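Side-chain contacts in sulfite reductase [ferredoxin] (Mycobacterium tuberculosis, PDB 1ZJ8), which catalyses the ferredoxin-dependent reduction of sulfite to sulfide, using a siroheme and a [4Fe-4S] cluster: residues Gly125-Glu130 with Pro155-Arg160; Arg133-Ile138 with Tyr146-Val151; Ala361-Gly366 with Ile431-Leu436. One frame throughout, in Å; residues are numbered along the deposited sequence.

Contact 1 of 3, residues Gly125-Glu130 with Pro155-Arg160; sequences GQISTE and PEIWRR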
loop_
_atom_site.group_PDB
_atom_site.type_symbol
_atom_site.label_atom_id
_atom_site.label_comp_id
_atom_site.label_asym_id
_atom_site.label_seq_id
_atom_site.Cartn_x
_atom_site.Cartn_y
_atom_site.Cartn_z
ATOM N N GLY A 125 -7.472 16.846 7.914
ATOM C CA GLY A 125 -8.790 16.643 8.483
ATOM C C GLY A 125 -9.802 17.622 7.943
ATOM O O GLY A 125 -10.930 17.251 7.627
ATOM N N GLN A 126 -9.378 18.878 7.837
ATOM C CA GLN A 126 -10.241 19.964 7.381
ATOM C C GLN A 126 -10.525 19.929 5.884
ATOM O O GLN A 126 -11.662 20.166 5.473
ATOM C CB GLN A 126 -9.602 21.277 7.759
ATOM C CG GLN A 126 -9.544 21.457 9.267
ATOM C CD GLN A 126 -8.587 22.529 9.701
ATOM O OE1 GLN A 126 -7.830 23.082 8.890
ATOM N NE2 GLN A 126 -8.610 22.836 10.997
ATOM N N ILE A 127 -9.498 19.625 5.085
ATOM C CA ILE A 127 -9.671 19.360 3.663
ATOM C C ILE A 127 -10.807 18.342 3.488
ATOM O O ILE A 127 -11.721 18.579 2.694
ATOM C CB ILE A 127 -8.367 18.794 2.967
ATOM C CG1 ILE A 127 -7.120 19.695 3.141
ATOM C CG2 ILE A 127 -8.579 18.601 1.496
ATOM C CD1 ILE A 127 -7.369 21.171 3.250
ATOM N N SER A 128 -10.750 17.222 4.227
ATOM C CA SER A 128 -11.696 16.108 4.030
ATOM C C SER A 128 -13.117 16.544 4.355
ATOM O O SER A 128 -14.044 16.337 3.544
ATOM C CB SER A 128 -11.336 14.906 4.906
ATOM O OG SER A 128 -12.297 13.851 4.801
ATOM N N THR A 129 -13.271 17.152 5.533
ATOM C CA THR A 129 -14.582 17.557 6.039
ATOM C C THR A 129 -15.260 18.526 5.062
ATOM O O THR A 129 -16.469 18.452 4.831
ATOM C CB THR A 129 -14.471 18.217 7.462
ATOM O OG1 THR A 129 -13.658 17.411 8.337
ATOM C CG2 THR A 129 -15.842 18.388 8.088
ATOM N N GLU A 130 -14.451 19.387 4.448
ATOM C CA GLU A 130 -14.933 20.487 3.616
ATOM C C GLU A 130 -15.010 20.172 2.139
ATOM O O GLU A 130 -15.909 20.643 1.478
ATOM C CB GLU A 130 -14.021 21.700 3.798
ATOM C CG GLU A 130 -14.690 23.040 3.523
ATOM C CD GLU A 130 -13.672 24.145 3.203
ATOM O OE1 GLU A 130 -13.049 24.685 4.171
ATOM O OE2 GLU A 130 -13.511 24.461 1.985
ATOM N N PRO A 155 -6.869 23.304 -6.895
ATOM C CA PRO A 155 -5.807 24.279 -6.596
ATOM C C PRO A 155 -5.836 24.734 -5.142
ATOM O O PRO A 155 -4.780 24.869 -4.515
ATOM C CB PRO A 155 -6.133 25.469 -7.522
ATOM C CG PRO A 155 -7.221 24.999 -8.462
ATOM C CD PRO A 155 -7.905 23.854 -7.797
ATOM N N GLU A 156 -7.045 24.975 -4.629
ATOM C CA GLU A 156 -7.248 25.400 -3.230
ATOM C C GLU A 156 -6.625 24.374 -2.278
ATOM O O GLU A 156 -5.918 24.729 -1.331
ATOM C CB GLU A 156 -8.750 25.557 -2.907
ATOM C CG GLU A 156 -9.125 26.805 -2.089
ATOM C CD GLU A 156 -8.802 26.708 -0.598
ATOM O OE1 GLU A 156 -7.653 26.349 -0.263
ATOM O OE2 GLU A 156 -9.683 27.030 0.240
ATOM N N ILE A 157 -6.887 23.097 -2.545
ATOM C CA ILE A 157 -6.340 22.029 -1.732
ATOM C C ILE A 157 -4.811 22.080 -1.767
ATOM O O ILE A 157 -4.168 22.155 -0.705
ATOM C CB ILE A 157 -6.879 20.648 -2.187
ATOM C CG1 ILE A 157 -8.385 20.560 -1.871
ATOM C CG2 ILE A 157 -6.099 19.518 -1.515
ATOM C CD1 ILE A 157 -9.113 19.427 -2.543
ATOM N N TRP A 158 -4.243 22.080 -2.981
ATOM C CA TRP A 158 -2.778 22.085 -3.175
ATOM C C TRP A 158 -2.095 23.180 -2.372
ATOM O O TRP A 158 -0.973 23.030 -1.887
ATOM C CB TRP A 158 -2.427 22.263 -4.654
ATOM C CG TRP A 158 -2.478 20.983 -5.464
ATOM C CD1 TRP A 158 -2.345 19.691 -4.999
ATOM C CD2 TRP A 158 -2.611 20.880 -6.884
ATOM N NE1 TRP A 158 -2.413 18.800 -6.041
ATOM C CE2 TRP A 158 -2.576 19.500 -7.211
ATOM C CE3 TRP A 158 -2.758 21.815 -7.914
ATOM C CZ2 TRP A 158 -2.689 19.040 -8.528
ATOM C CZ3 TRP A 158 -2.871 21.360 -9.212
ATOM C CH2 TRP A 158 -2.838 19.985 -9.510
ATOM N N ARG A 159 -2.807 24.279 -2.230
ATOM C CA ARG A 159 -2.310 25.433 -1.543
ATOM C C ARG A 159 -2.280 25.216 -0.010
ATOM O O ARG A 159 -1.285 25.556 0.646
ATOM C CB ARG A 159 -3.181 26.619 -1.962
ATOM C CG ARG A 159 -2.443 27.941 -2.121
ATOM C CD ARG A 159 -2.928 28.966 -1.112
ATOM N NE ARG A 159 -4.398 29.041 -1.084
ATOM C CZ ARG A 159 -5.173 28.821 -0.010
ATOM N NH1 ARG A 159 -4.643 28.525 1.189
ATOM N NH2 ARG A 159 -6.504 28.919 -0.134
ATOM N N ARG A 160 -3.348 24.636 0.552
ATOM C CA ARG A 160 -3.376 24.287 1.993
ATOM C C ARG A 160 -2.428 23.128 2.331
ATOM O O ARG A 160 -1.809 23.110 3.396
ATOM C CB ARG A 160 -4.780 23.893 2.457
ATOM C CG ARG A 160 -5.851 24.916 2.180
ATOM C CD ARG A 160 -6.959 24.882 3.223
ATOM N NE ARG A 160 -8.271 25.101 2.612
ATOM C CZ ARG A 160 -9.416 25.271 3.282
ATOM N NH1 ARG A 160 -9.447 25.260 4.611
ATOM N NH2 ARG A 160 -10.548 25.449 2.615
#
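R160 swings CG anti to its carbonyl carbon (chi1 -55°), and bends further along its chain carry the guanidinium across to E130, whose own side chain runs out extended from the facing helix. The two side chains cross at about a right angle. R160 NH2 donates to E130 OE1 over 3.0 Å, with an N-H...O angle of 148°, and completes a salt bridge. The oxygen is approached on its syn side from somewhat above the carboxylate plane, which lies 55° from that of the guanidinium. From its own helix R160 is held a second time: NE donates to E156 OE1 at 3.2 Å, while its NH2 bond to E156 OE2 is weak. R159 NH2 adds a salt bridge to E156 OE1 at 2.8 Å, so two glutamates and two arginines form one network, in which R160 is shared between carboxylates of both helices.

The helices, 118-131 and 154-162, belong to a ferredoxin-like half domain and run nearly antiparallel, the axes of these short segments coming within 11.0 Å. Beside the charges, I127 sends CD1 against the aliphatic part of R160, 3.7 Å from R160 CD. Its other branch, CG2, meets the side chain of I157, lying 3.9 Å from I157 CG1. I127 also touches Y146, and I157 touches I149, both residues of strand 144-149.

Contact 2 of 3, residues Arg133-Ile138 with Tyr146-Val151; sequences RDTADI and YHWIEV. With SRM (siroheme), chain E.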
loop_
_atom_site.group_PDB
_atom_site.type_symbol
_atom_site.label_atom_id
_atom_site.label_comp_id
_atom_site.label_asym_id
_atom_site.label_seq_id
_atom_site.Cartn_x
_atom_site.Cartn_y
_atom_site.Cartn_z
ATOM N N ARG A 133 -16.534 15.374 1.432
ATOM C CA ARG A 133 -17.709 14.835 2.120
ATOM C C ARG A 133 -17.312 14.006 3.340
ATOM O O ARG A 133 -18.029 13.082 3.739
ATOM C CB ARG A 133 -18.600 14.041 1.156
ATOM C CG ARG A 133 -19.005 14.822 -0.128
ATOM C CD ARG A 133 -20.157 14.133 -0.879
ATOM N NE ARG A 133 -20.226 14.484 -2.302
ATOM C CZ ARG A 133 -21.319 14.367 -3.073
ATOM N NH1 ARG A 133 -22.480 13.923 -2.583
ATOM N NH2 ARG A 133 -21.261 14.702 -4.361
ATOM N N ASP A 134 -16.178 14.389 3.941
ATOM C CA ASP A 134 -15.625 13.779 5.166
ATOM C C ASP A 134 -15.046 12.371 4.933
ATOM O O ASP A 134 -14.756 11.651 5.886
ATOM C CB ASP A 134 -16.645 13.787 6.312
ATOM C CG ASP A 134 -16.009 14.111 7.669
ATOM O OD1 ASP A 134 -15.160 15.044 7.738
ATOM O OD2 ASP A 134 -16.370 13.451 8.682
ATOM N N THR A 135 -14.861 11.986 3.672
ATOM C CA THR A 135 -14.160 10.758 3.357
ATOM C C THR A 135 -12.661 10.939 3.627
ATOM O O THR A 135 -12.062 11.951 3.250
ATOM C CB THR A 135 -14.368 10.334 1.863
ATOM O OG1 THR A 135 -13.866 11.356 0.979
ATOM C CG2 THR A 135 -15.842 10.079 1.582
ATOM N N ALA A 136 -12.076 9.935 4.272
ATOM C CA ALA A 136 -10.636 9.865 4.495
ATOM C C ALA A 136 -10.276 8.430 4.848
ATOM O O ALA A 136 -10.726 7.927 5.867
ATOM C CB ALA A 136 -10.253 10.790 5.621
ATOM N N ASP A 137 -9.505 7.766 3.991
ATOM C CA ASP A 137 -9.129 6.365 4.211
ATOM C C ASP A 137 -7.612 6.197 4.145
ATOM O O ASP A 137 -6.983 6.646 3.180
ATOM C CB ASP A 137 -9.800 5.457 3.183
ATOM C CG ASP A 137 -11.324 5.508 3.258
ATOM O OD1 ASP A 137 -11.857 5.716 4.382
ATOM O OD2 ASP A 137 -11.989 5.347 2.190
ATOM N N ILE A 138 -7.031 5.572 5.177
ATOM C CA ILE A 138 -5.584 5.402 5.253
ATOM C C ILE A 138 -5.271 4.216 4.433
ATOM O O ILE A 138 -5.737 3.131 4.727
ATOM C CB ILE A 138 -5.022 5.103 6.669
ATOM C CG1 ILE A 138 -4.915 6.371 7.501
ATOM C CG2 ILE A 138 -3.611 4.505 6.597
ATOM C CD1 ILE A 138 -6.202 6.674 8.231
ATOM N N TYR A 146 -8.758 10.799 -0.492
ATOM C CA TYR A 146 -10.033 11.515 -0.413
ATOM C C TYR A 146 -10.919 11.006 -1.536
ATOM O O TYR A 146 -10.400 10.487 -2.512
ATOM C CB TYR A 146 -9.796 13.001 -0.636
ATOM C CG TYR A 146 -8.950 13.734 0.395
ATOM C CD1 TYR A 146 -9.370 13.852 1.713
ATOM C CD2 TYR A 146 -7.761 14.368 0.031
ATOM C CE1 TYR A 146 -8.618 14.576 2.662
ATOM C CE2 TYR A 146 -6.989 15.097 0.968
ATOM C CZ TYR A 146 -7.430 15.200 2.288
ATOM O OH TYR A 146 -6.707 15.905 3.249
ATOM N N HIS A 147 -12.238 11.121 -1.406
ATOM C CA HIS A 147 -13.151 10.845 -2.536
ATOM C C HIS A 147 -14.197 11.958 -2.670
ATOM O O HIS A 147 -14.216 12.893 -1.859
ATOM C CB HIS A 147 -13.826 9.488 -2.370
ATOM C CG HIS A 147 -12.959 8.331 -2.737
ATOM N ND1 HIS A 147 -12.416 7.481 -1.802
ATOM C CD2 HIS A 147 -12.559 7.865 -3.941
ATOM C CE1 HIS A 147 -11.718 6.540 -2.412
ATOM N NE2 HIS A 147 -11.784 6.753 -3.713
ATOM N N TRP A 148 -15.054 11.876 -3.690
ATOM C CA TRP A 148 -16.039 12.932 -3.936
ATOM C C TRP A 148 -15.371 14.297 -4.184
ATOM O O TRP A 148 -15.927 15.340 -3.816
ATOM C CB TRP A 148 -17.042 13.068 -2.753
ATOM C CG TRP A 148 -17.845 11.824 -2.498
ATOM C CD1 TRP A 148 -17.681 10.916 -1.481
ATOM C CD2 TRP A 148 -18.922 11.339 -3.297
ATOM N NE1 TRP A 148 -18.597 9.890 -1.606
ATOM C CE2 TRP A 148 -19.372 10.131 -2.709
ATOM C CE3 TRP A 148 -19.555 11.807 -4.455
ATOM C CZ2 TRP A 148 -20.428 9.393 -3.243
ATOM C CZ3 TRP A 148 -20.595 11.077 -4.984
ATOM C CH2 TRP A 148 -21.023 9.881 -4.380
ATOM N N ILE A 149 -14.192 14.305 -4.800
ATOM C CA ILE A 149 -13.512 15.569 -5.043
ATOM C C ILE A 149 -13.841 16.091 -6.444
ATOM O O ILE A 149 -13.928 15.319 -7.408
ATOM C CB ILE A 149 -11.994 15.471 -4.733
ATOM C CG1 ILE A 149 -11.756 16.032 -3.329
ATOM C CG2 ILE A 149 -11.134 16.236 -5.748
ATOM C CD1 ILE A 149 -10.383 15.869 -2.839
ATOM N N GLU A 150 -14.053 17.408 -6.525
ATOM C CA GLU A 150 -14.397 18.077 -7.775
ATOM C C GLU A 150 -13.214 18.971 -8.180
ATOM O O GLU A 150 -12.698 19.760 -7.343
ATOM C CB GLU A 150 -15.679 18.915 -7.635
ATOM C CG GLU A 150 -16.738 18.400 -6.667
ATOM C CD GLU A 150 -18.090 19.132 -6.826
ATOM O OE1 GLU A 150 -18.673 19.087 -7.937
ATOM O OE2 GLU A 150 -18.586 19.747 -5.844
ATOM N N VAL A 151 -12.803 18.857 -9.453
ATOM C CA VAL A 151 -11.676 19.633 -10.002
ATOM C C VAL A 151 -11.708 21.115 -9.546
ATOM O O VAL A 151 -10.681 21.677 -9.130
ATOM C CB VAL A 151 -11.589 19.517 -11.587
ATOM C CG1 VAL A 151 -12.725 20.256 -12.285
ATOM C CG2 VAL A 151 -10.234 20.035 -12.117
HETATM FE FE SRM E . -3.409 -0.030 -5.975
HETATM C CHA SRM E . -4.879 0.429 -9.025
HETATM C CHB SRM E . -6.167 1.153 -4.486
HETATM C CHC SRM E . -1.986 -0.425 -3.076
HETATM C CHD SRM E . -1.932 -2.935 -7.120
HETATM N NA SRM E . -5.089 0.835 -6.631
HETATM C C1A SRM E . -5.471 1.056 -7.909
HETATM C C2A SRM E . -6.597 2.035 -8.042
HETATM C CMA SRM E . -6.046 3.391 -8.363
HETATM C CDA SRM E . -7.666 1.567 -8.990
HETATM C CEA SRM E . -7.752 2.159 -10.361
HETATM O O3A SRM E . -6.801 2.005 -11.134
HETATM O O4A SRM E . -8.753 2.797 -10.719
HETATM C C3A SRM E . -7.154 1.991 -6.660
HETATM C CAA SRM E . -7.613 3.309 -6.134
HETATM C CBA SRM E . -9.062 3.360 -6.543
HETATM C CCA SRM E . -9.869 4.132 -5.551
HETATM O O1A SRM E . -9.632 3.983 -4.332
HETATM O O2A SRM E . -10.745 4.921 -5.979
HETATM C C4A SRM E . -6.083 1.313 -5.875
HETATM N NB SRM E . -3.934 0.448 -4.142
HETATM C C1B SRM E . -5.064 0.966 -3.656
HETATM C C2B SRM E . -5.024 1.331 -2.199
HETATM C CMB SRM E . -5.729 2.614 -1.859
HETATM C CDB SRM E . -5.683 0.223 -1.447
HETATM C CEB SRM E . -5.789 0.343 0.032
HETATM O O3B SRM E . -6.884 0.488 0.617
HETATM O O4B SRM E . -4.735 0.302 0.666
HETATM C C3B SRM E . -3.525 1.327 -1.988
HETATM C CAB SRM E . -2.930 2.673 -2.313
HETATM C CBB SRM E . -1.639 2.905 -1.590
HETATM C CCB SRM E . -0.966 4.141 -2.111
HETATM O O1B SRM E . -1.001 5.192 -1.476
HETATM O O2B SRM E . -0.340 4.127 -3.166
HETATM C C4B SRM E . -3.102 0.413 -3.106
HETATM N NC SRM E . -2.323 -1.440 -5.223
HETATM C C1C SRM E . -1.660 -1.354 -4.052
HETATM C C2C SRM E . -0.910 -2.484 -3.754
HETATM C CDC SRM E . -0.261 -2.885 -2.471
HETATM C CEC SRM E . 1.102 -2.429 -2.122
HETATM O O3C SRM E . 1.665 -1.550 -2.813
HETATM O O4C SRM E . 1.618 -2.982 -1.140
HETATM C C3C SRM E . -0.962 -3.199 -4.912
HETATM C CAC SRM E . -0.239 -4.504 -4.990
HETATM C CBC SRM E . 1.275 -4.538 -5.021
HETATM C CCC SRM E . 1.742 -4.225 -6.431
HETATM O O1C SRM E . 1.628 -3.060 -6.900
HETATM O O2C SRM E . 2.216 -5.181 -7.096
HETATM C C4C SRM E . -1.757 -2.526 -5.803
HETATM N ND SRM E . -3.136 -0.852 -7.805
HETATM C C1D SRM E . -2.676 -2.102 -7.974
HETATM C C2D SRM E . -3.069 -2.564 -9.245
HETATM C CAD SRM E . -2.269 -3.588 -10.029
HETATM C CBD SRM E . -1.228 -3.103 -10.989
HETATM C CCD SRM E . -0.292 -4.021 -11.720
HETATM O O1D SRM E . 0.925 -3.922 -11.445
HETATM O O2D SRM E . -0.716 -4.853 -12.566
HETATM C C3D SRM E . -3.786 -1.535 -9.832
HETATM C CDD SRM E . -4.021 -1.376 -11.310
HETATM C CED SRM E . -2.960 -0.870 -12.262
HETATM O O3D SRM E . -1.928 -0.339 -11.850
HETATM O O4D SRM E . -3.098 -0.976 -13.489
HETATM C C4D SRM E . -3.818 -0.482 -8.931
#
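R133 lies across one face of the W148 indole, its extended chain carrying CD over the five-membered ring and its guanidinium on past the CE3 rim of the six-membered one. R133 CD sits 4.0 Å from the centroid of the five-membered ring, a CH-pi contact. Farther out, W148 CE3 faces the guanidinium, 3.4 Å from R133 NH2, with the planes 39° apart. The indole edge is met by T135, whose CG2 is 3.7 Å from W148 CD1. At the Y146 ring edge lies T135 O, 3.6 Å from Y146 CD1.

A siroheme carboxylate lies at the edge of the H147 ring: H147 NE2 donates to SRM O2A at 3.1 Å, almost straight at 170°. With chi1 at 61°, T135 places OG1 between its own backbone N and carbonyl carbon, where it accepts from H147 N at 2.9 Å. This hydroxyl is also hydrogen-bonded to A132 O.

Strands 135-138 and 144-149 form a beta hairpin of a ferredoxin-like half domain, bringing a siroheme ligand-pocket residue up to the cofactor. Strand 104-109 flanks 144-149 and strand 363-365 flanks 135-138, while helix 118-131 packs on Y146, whose OH bonds to L124 O.

Contact 3 of 3, residues Ala361-Gly366 with Ile431-Leu436; sequences AGRVSG and IEFCKL. With SRM (siroheme), chain E.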
loop_
_atom_site.group_PDB
_atom_site.type_symbol
_atom_site.label_atom_id
_atom_site.label_comp_id
_atom_site.label_asym_id
_atom_site.label_seq_id
_atom_site.Cartn_x
_atom_site.Cartn_y
_atom_site.Cartn_z
ATOM N N ALA A 361 -9.806 -1.464 8.489
ATOM C CA ALA A 361 -9.358 -1.410 7.111
ATOM C C ALA A 361 -9.139 0.006 6.663
ATOM O O ALA A 361 -9.633 0.376 5.634
ATOM C CB ALA A 361 -10.374 -2.063 6.215
ATOM N N GLY A 362 -8.452 0.813 7.470
ATOM C CA GLY A 362 -8.045 2.164 7.080
ATOM C C GLY A 362 -9.120 3.243 7.112
ATOM O O GLY A 362 -8.815 4.424 6.899
ATOM N N ARG A 363 -10.370 2.873 7.401
ATOM C CA ARG A 363 -11.483 3.827 7.284
ATOM C C ARG A 363 -11.557 4.770 8.455
ATOM O O ARG A 363 -11.836 4.335 9.566
ATOM C CB ARG A 363 -12.825 3.095 7.174
ATOM C CG ARG A 363 -14.052 4.038 7.311
ATOM C CD ARG A 363 -15.110 3.835 6.243
ATOM N NE ARG A 363 -14.646 4.354 4.962
ATOM C CZ ARG A 363 -15.260 4.135 3.799
ATOM N NH1 ARG A 363 -16.395 3.440 3.758
ATOM N NH2 ARG A 363 -14.737 4.609 2.668
ATOM N N VAL A 364 -11.316 6.050 8.197
ATOM C CA VAL A 364 -11.519 7.113 9.184
ATOM C C VAL A 364 -12.367 8.226 8.527
ATOM O O VAL A 364 -13.288 7.916 7.767
ATOM C CB VAL A 364 -10.153 7.648 9.801
ATOM C CG1 VAL A 364 -9.461 6.574 10.656
ATOM C CG2 VAL A 364 -9.182 8.162 8.725
ATOM N N SER A 365 -12.085 9.500 8.823
ATOM C CA SER A 365 -12.840 10.638 8.293
ATOM C C SER A 365 -12.169 11.956 8.700
ATOM O O SER A 365 -11.318 12.008 9.604
ATOM C CB SER A 365 -14.314 10.629 8.762
ATOM O OG SER A 365 -14.463 10.730 10.182
ATOM N N GLY A 366 -12.571 13.029 8.021
ATOM C CA GLY A 366 -12.056 14.367 8.291
ATOM C C GLY A 366 -12.223 14.647 9.758
ATOM O O GLY A 366 -11.250 14.944 10.441
ATOM N N ILE A 431 -15.875 -1.808 -4.802
ATOM C CA ILE A 431 -16.890 -1.269 -5.719
ATOM C C ILE A 431 -17.565 0.035 -5.257
ATOM O O ILE A 431 -18.230 0.684 -6.063
ATOM C CB ILE A 431 -17.972 -2.354 -5.999
ATOM C CG1 ILE A 431 -18.755 -2.044 -7.277
ATOM C CG2 ILE A 431 -18.911 -2.524 -4.795
ATOM C CD1 ILE A 431 -19.391 -3.307 -7.922
ATOM N N GLU A 432 -17.399 0.412 -3.983
ATOM C CA GLU A 432 -17.886 1.714 -3.465
ATOM C C GLU A 432 -17.318 2.945 -4.221
ATOM O O GLU A 432 -17.965 3.987 -4.296
ATOM C CB GLU A 432 -17.545 1.821 -1.963
ATOM C CG GLU A 432 -18.062 3.055 -1.203
ATOM C CD GLU A 432 -17.122 3.517 -0.077
ATOM O OE1 GLU A 432 -15.948 3.075 -0.019
ATOM O OE2 GLU A 432 -17.556 4.357 0.737
ATOM N N PHE A 433 -16.103 2.824 -4.750
ATOM C CA PHE A 433 -15.437 3.941 -5.433
ATOM C C PHE A 433 -14.539 3.503 -6.613
ATOM O O PHE A 433 -14.192 4.314 -7.462
ATOM C CB PHE A 433 -14.543 4.722 -4.441
ATOM C CG PHE A 433 -15.291 5.594 -3.424
ATOM C CD1 PHE A 433 -16.195 6.571 -3.827
ATOM C CD2 PHE A 433 -15.014 5.479 -2.056
ATOM C CE1 PHE A 433 -16.850 7.396 -2.878
ATOM C CE2 PHE A 433 -15.660 6.299 -1.109
ATOM C CZ PHE A 433 -16.572 7.258 -1.522
ATOM N N CYS A 434 -14.158 2.234 -6.668
ATOM C CA CYS A 434 -13.183 1.767 -7.644
ATOM C C CYS A 434 -13.828 1.253 -8.945
ATOM O O CYS A 434 -14.792 0.481 -8.901
ATOM C CB CYS A 434 -12.357 0.642 -7.024
ATOM S SG CYS A 434 -10.999 0.209 -8.072
ATOM N N LYS A 435 -13.269 1.641 -10.095
ATOM C CA LYS A 435 -13.826 1.238 -11.388
ATOM C C LYS A 435 -13.460 -0.178 -11.821
ATOM O O LYS A 435 -14.024 -0.668 -12.804
ATOM C CB LYS A 435 -13.403 2.198 -12.486
ATOM C CG LYS A 435 -13.901 3.638 -12.313
ATOM C CD LYS A 435 -13.339 4.542 -13.422
ATOM C CE LYS A 435 -11.802 4.340 -13.635
ATOM N NZ LYS A 435 -10.993 4.332 -12.360
ATOM N N LEU A 436 -12.550 -0.843 -11.107
ATOM C CA LEU A 436 -12.102 -2.189 -11.508
ATOM C C LEU A 436 -12.555 -3.332 -10.590
ATOM O O LEU A 436 -12.145 -4.482 -10.786
ATOM C CB LEU A 436 -10.582 -2.214 -11.645
ATOM C CG LEU A 436 -10.001 -1.046 -12.439
ATOM C CD1 LEU A 436 -8.473 -1.175 -12.482
ATOM C CD2 LEU A 436 -10.601 -0.967 -13.847
HETATM FE FE SRM E . -3.409 -0.030 -5.975
HETATM C CHA SRM E . -4.879 0.429 -9.025
HETATM C CHB SRM E . -6.167 1.153 -4.486
HETATM C CHC SRM E . -1.986 -0.425 -3.076
HETATM C CHD SRM E . -1.932 -2.935 -7.120
HETATM N NA SRM E . -5.089 0.835 -6.631
HETATM C C1A SRM E . -5.471 1.056 -7.909
HETATM C C2A SRM E . -6.597 2.035 -8.042
HETATM C CMA SRM E . -6.046 3.391 -8.363
HETATM C CDA SRM E . -7.666 1.567 -8.990
HETATM C CEA SRM E . -7.752 2.159 -10.361
HETATM O O3A SRM E . -6.801 2.005 -11.134
HETATM O O4A SRM E . -8.753 2.797 -10.719
HETATM C C3A SRM E . -7.154 1.991 -6.660
HETATM C CAA SRM E . -7.613 3.309 -6.134
HETATM C CBA SRM E . -9.062 3.360 -6.543
HETATM C CCA SRM E . -9.869 4.132 -5.551
HETATM O O1A SRM E . -9.632 3.983 -4.332
HETATM O O2A SRM E . -10.745 4.921 -5.979
HETATM C C4A SRM E . -6.083 1.313 -5.875
HETATM N NB SRM E . -3.934 0.448 -4.142
HETATM C C1B SRM E . -5.064 0.966 -3.656
HETATM C C2B SRM E . -5.024 1.331 -2.199
HETATM C CMB SRM E . -5.729 2.614 -1.859
HETATM C CDB SRM E . -5.683 0.223 -1.447
HETATM C CEB SRM E . -5.789 0.343 0.032
HETATM O O3B SRM E . -6.884 0.488 0.617
HETATM O O4B SRM E . -4.735 0.302 0.666
HETATM C C3B SRM E . -3.525 1.327 -1.988
HETATM C CAB SRM E . -2.930 2.673 -2.313
HETATM C CBB SRM E . -1.639 2.905 -1.590
HETATM C CCB SRM E . -0.966 4.141 -2.111
HETATM O O1B SRM E . -1.001 5.192 -1.476
HETATM O O2B SRM E . -0.340 4.127 -3.166
HETATM C C4B SRM E . -3.102 0.413 -3.106
HETATM N NC SRM E . -2.323 -1.440 -5.223
HETATM C C1C SRM E . -1.660 -1.354 -4.052
HETATM C C2C SRM E . -0.910 -2.484 -3.754
HETATM C CDC SRM E . -0.261 -2.885 -2.471
HETATM C CEC SRM E . 1.102 -2.429 -2.122
HETATM O O3C SRM E . 1.665 -1.550 -2.813
HETATM O O4C SRM E . 1.618 -2.982 -1.140
HETATM C C3C SRM E . -0.962 -3.199 -4.912
HETATM C CAC SRM E . -0.239 -4.504 -4.990
HETATM C CBC SRM E . 1.275 -4.538 -5.021
HETATM C CCC SRM E . 1.742 -4.225 -6.431
HETATM O O1C SRM E . 1.628 -3.060 -6.900
HETATM O O2C SRM E . 2.216 -5.181 -7.096
HETATM C C4C SRM E . -1.757 -2.526 -5.803
HETATM N ND SRM E . -3.136 -0.852 -7.805
HETATM C C1D SRM E . -2.676 -2.102 -7.974
HETATM C C2D SRM E . -3.069 -2.564 -9.245
HETATM C CAD SRM E . -2.269 -3.588 -10.029
HETATM C CBD SRM E . -1.228 -3.103 -10.989
HETATM C CCD SRM E . -0.292 -4.021 -11.720
HETATM O O1D SRM E . 0.925 -3.922 -11.445
HETATM O O2D SRM E . -0.716 -4.853 -12.566
HETATM C C3D SRM E . -3.786 -1.535 -9.832
HETATM C CDD SRM E . -4.021 -1.376 -11.310
HETATM C CED SRM E . -2.960 -0.870 -12.262
HETATM O O3D SRM E . -1.928 -0.339 -11.850
HETATM O O4D SRM E . -3.098 -0.976 -13.489
HETATM C C4D SRM E . -3.818 -0.482 -8.931
#
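R363 and E432 approach from opposite directions and meet in a long, loose salt bridge. With CG anti to the backbone N (chi1 169°) and bends at chi2 and chi3, R363 reaches out to the loop. R363 NH2 lies 3.3 Å from E432 OE1, and both NH1 and NH2 lie 3.4 Å from E432 OE2, all three hydrogen bonds being weak. The carboxylate comes to the guanidinium's edge, with its plane turned 67° away. R363 NH2 also lies near the edge of the F433 ring, 4.2 Å from F433 CE2, while E432 CG rests over one face of that ring.

The stronger partner of R363 NH2 is D137, which forms a salt bridge to it from the adjoining strand. F433 stacks in turn on the H147 ring and meets the W148 ring nearly at right angles.

Past F433 the loop reaches the cofactors. C434 SG ligates an iron of the [4Fe-4S] cluster, lies 3.7 Å from SRM CDA and accepts a hydrogen bond from L436 N at 3.6 Å. K435 NZ makes a weak hydrogen bond to siroheme O4A at 3.2 Å. The contact thus ties a ferredoxin-like half domain to the cluster-binding loop of the 4Fe-4S domain. That loop runs from strand 425-427 to helix 442-455, whose R442, V443 and Q446 touch R363, while strand 79-83 borders the loop through Q82 and R83.

Along the chain contact 2 is nested inside the loop closed by contact 1, and contact 3 follows both. The centres of contacts 1 and 2 are about 10 Å apart, those of 2 and 3 about 9 Å, and those of 1 and 3 about 18 Å, which places contact 2 between the other two. Helix 118-131 leads into strand 135-138, and strand 144-149 into helix 154-162, so contact 1 joins the helices that precede and follow the hairpin of contact 2 in the chain. Strand 363-365 extends the same antiparallel sheet beside 135-138, with I138 N hydrogen-bonded to G362 O. The series runs from the partly buried helix pair to the siroheme, which contacts 2 and 3 both touch.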